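Local structure of transcriptional regulator, ROK family (Vibrio cholerae O1 biovar eltor, 1Z05) at residues I250-G254 and R255-G259. The protein probably binds DNA as a zinc-containing transcriptional regulator of the ROK family, a homologue of E. coli Mlc linked to carbohydrate metabolism. Numbering follows the deposited sequence. Where two conformers were deposited one is given.
Sequences IVLDG and RVLQG
A tight beta hairpin joins strand 246-252 to the short strand 255-256, and Val251 faces Val256 across it. The reversal is a type I' turn from Leu252 to Arg255, with Asp253 and Gly254 at its two corners. Both corners have positive phi, and at Gly254 (85°) the absence of a CB leaves the preceding carbonyl uncrowded. Leu252 and Arg255 form the hydrogen-bonded pair that closes the turn. Leu252 N bonds to Arg255 O at 2.8 Å. The return bond, from Arg255 N to Leu252 O, is longer at 3.2 Å, and its donor sits well above the carbonyl plane. One step on, Leu257 N meets Ile250 O at 2.8 Å, almost in line with the C=O bond. A water extends the ladder: it accepts from Ile250 N and also lies within bonding distance of Leu257 O.

Val251 and Val256 are a non-hydrogen-bonded pair, and their CG2 methyls touch at 3.6 Å. In each valine CG2 lies anti to the carbonyl carbon, which leaves CG1 anti to the backbone N (chi1 179° and -179°). Val256 also packs on Arg219 and Leu223 of helix 217-228. The Leu257 side chain lies against those of Ile250 and Leu252. Its CD1 lies 4.0 Å from Ile250 CG2, and its CD2 rests more loosely by Leu252 CB. Ile250 and Leu257 both pack on Phe356 of helix 332-356, and Leu257 also meets Leu257 of the second subunit. In the conformer given, the guanidinium of Arg255 leads away from the hairpin to a salt bridge with Asp419. This two-residue type I' hairpin brings in strand 255-256 as the outermost strand, within this chain, of a five-stranded mixed sheet, in the 3-2-1-4-5 strand order of the actin-like ATPase fold shared by ROK proteins.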
loop_
_atom_site.group_PDB
_atom_site.type_symbol
_atom_site.label_atom_id
_atom_site.label_comp_id
_atom_site.label_asym_id
_atom_site.label_seq_id
_atom_site.Cartn_x
_atom_site.Cartn_y
_atom_site.Cartn_z
ATOM N N ILE A 250 0.850 -6.649 5.685
ATOM C CA ILE A 250 0.063 -6.671 4.454
ATOM C C ILE A 250 0.995 -6.720 3.249
ATOM O O ILE A 250 1.846 -5.836 3.066
ATOM C CB ILE A 250 -0.875 -5.439 4.385
ATOM C CG1 ILE A 250 -1.861 -5.470 5.568
ATOM C CG2 ILE A 250 -1.632 -5.391 3.051
ATOM C CD1 ILE A 250 -2.269 -4.099 6.068
ATOM N N VAL A 251 0.831 -7.764 2.444
ATOM C CA VAL A 251 1.560 -7.886 1.190
ATOM C C VAL A 251 0.614 -7.512 0.047
ATOM O O VAL A 251 -0.454 -8.115 -0.128
ATOM C CB VAL A 251 2.197 -9.303 1.003
ATOM C CG1 VAL A 251 2.942 -9.417 -0.335
ATOM C CG2 VAL A 251 3.143 -9.617 2.148
ATOM N N LEU A 252 1.010 -6.496 -0.712
ATOM C CA LEU A 252 0.265 -6.040 -1.876
ATOM C C LEU A 252 1.201 -6.014 -3.082
ATOM O O LEU A 252 2.270 -5.407 -3.031
ATOM C CB LEU A 252 -0.350 -4.657 -1.617
ATOM C CG LEU A 252 -1.239 -3.978 -2.669
ATOM C CD1 LEU A 252 -2.609 -4.635 -2.783
ATOM C CD2 LEU A 252 -1.389 -2.509 -2.336
ATOM N N ASP A 253 0.795 -6.699 -4.154
ATOM C CA ASP A 253 1.603 -6.844 -5.387
ATOM C C ASP A 253 3.011 -7.377 -5.127
ATOM O O ASP A 253 3.981 -6.923 -5.740
ATOM C CB ASP A 253 1.659 -5.527 -6.180
ATOM C CG ASP A 253 0.282 -4.937 -6.442
ATOM O OD1 ASP A 253 -0.663 -5.700 -6.756
ATOM O OD2 ASP A 253 0.141 -3.698 -6.332
ATOM N N GLY A 254 3.127 -8.317 -4.193
ATOM C CA GLY A 254 4.409 -8.960 -3.921
ATOM C C GLY A 254 5.332 -8.237 -2.964
ATOM O O GLY A 254 6.412 -8.738 -2.647
ATOM N N ARG A 255 4.913 -7.067 -2.487
ATOM C CA ARG A 255 5.707 -6.301 -1.518
ATOM C C ARG A 255 4.906 -5.939 -0.273
ATOM O O ARG A 255 3.698 -5.693 -0.338
ATOM C CB ARG A 255 6.307 -5.037 -2.160
ATOM C CG ARG A 255 7.402 -5.292 -3.184
ATOM C CD ARG A 255 8.084 -3.983 -3.603
ATOM N NE ARG A 255 9.223 -3.652 -2.751
ATOM C CZ ARG A 255 10.459 -4.110 -2.947
ATOM N NH1 ARG A 255 10.715 -4.925 -3.963
ATOM N NH2 ARG A 255 11.439 -3.764 -2.125
ATOM N N VAL A 256 5.593 -5.921 0.863
ATOM C CA VAL A 256 4.973 -5.606 2.143
ATOM C C VAL A 256 4.796 -4.099 2.289
ATOM O O VAL A 256 5.702 -3.330 1.958
ATOM C CB VAL A 256 5.830 -6.137 3.309
ATOM C CG1 VAL A 256 5.184 -5.828 4.653
ATOM C CG2 VAL A 256 6.040 -7.641 3.152
ATOM N N LEU A 257 3.631 -3.685 2.781
ATOM C CA LEU A 257 3.416 -2.286 3.156
ATOM C C LEU A 257 4.055 -2.004 4.508
ATOM O O LEU A 257 3.719 -2.637 5.515
ATOM C CB LEU A 257 1.927 -1.942 3.204
ATOM C CG LEU A 257 1.075 -2.212 1.960
ATOM C CD1 LEU A 257 -0.347 -1.717 2.191
ATOM C CD2 LEU A 257 1.674 -1.557 0.711
ATOM N N GLN A 258 4.987 -1.062 4.524
ATOM C CA GLN A 258 5.717 -0.749 5.741
ATOM C C GLN A 258 5.342 0.624 6.267
ATOM O O GLN A 258 5.003 0.760 7.435
ATOM C CB GLN A 258 7.234 -0.869 5.539
ATOM C CG GLN A 258 7.738 -2.317 5.489
ATOM C CD GLN A 258 9.254 -2.443 5.516
ATOM O OE1 GLN A 258 9.975 -1.539 5.100
ATOM N NE2 GLN A 258 9.741 -3.580 5.995
ATOM N N GLY A 259 5.383 1.628 5.395
ATOM C CA GLY A 259 5.177 3.010 5.794
ATOM C C GLY A 259 6.454 3.570 6.389
ATOM O O GLY A 259 7.396 2.825 6.668
HETATM O O HOH W 1 1.905 -4.236 6.552
#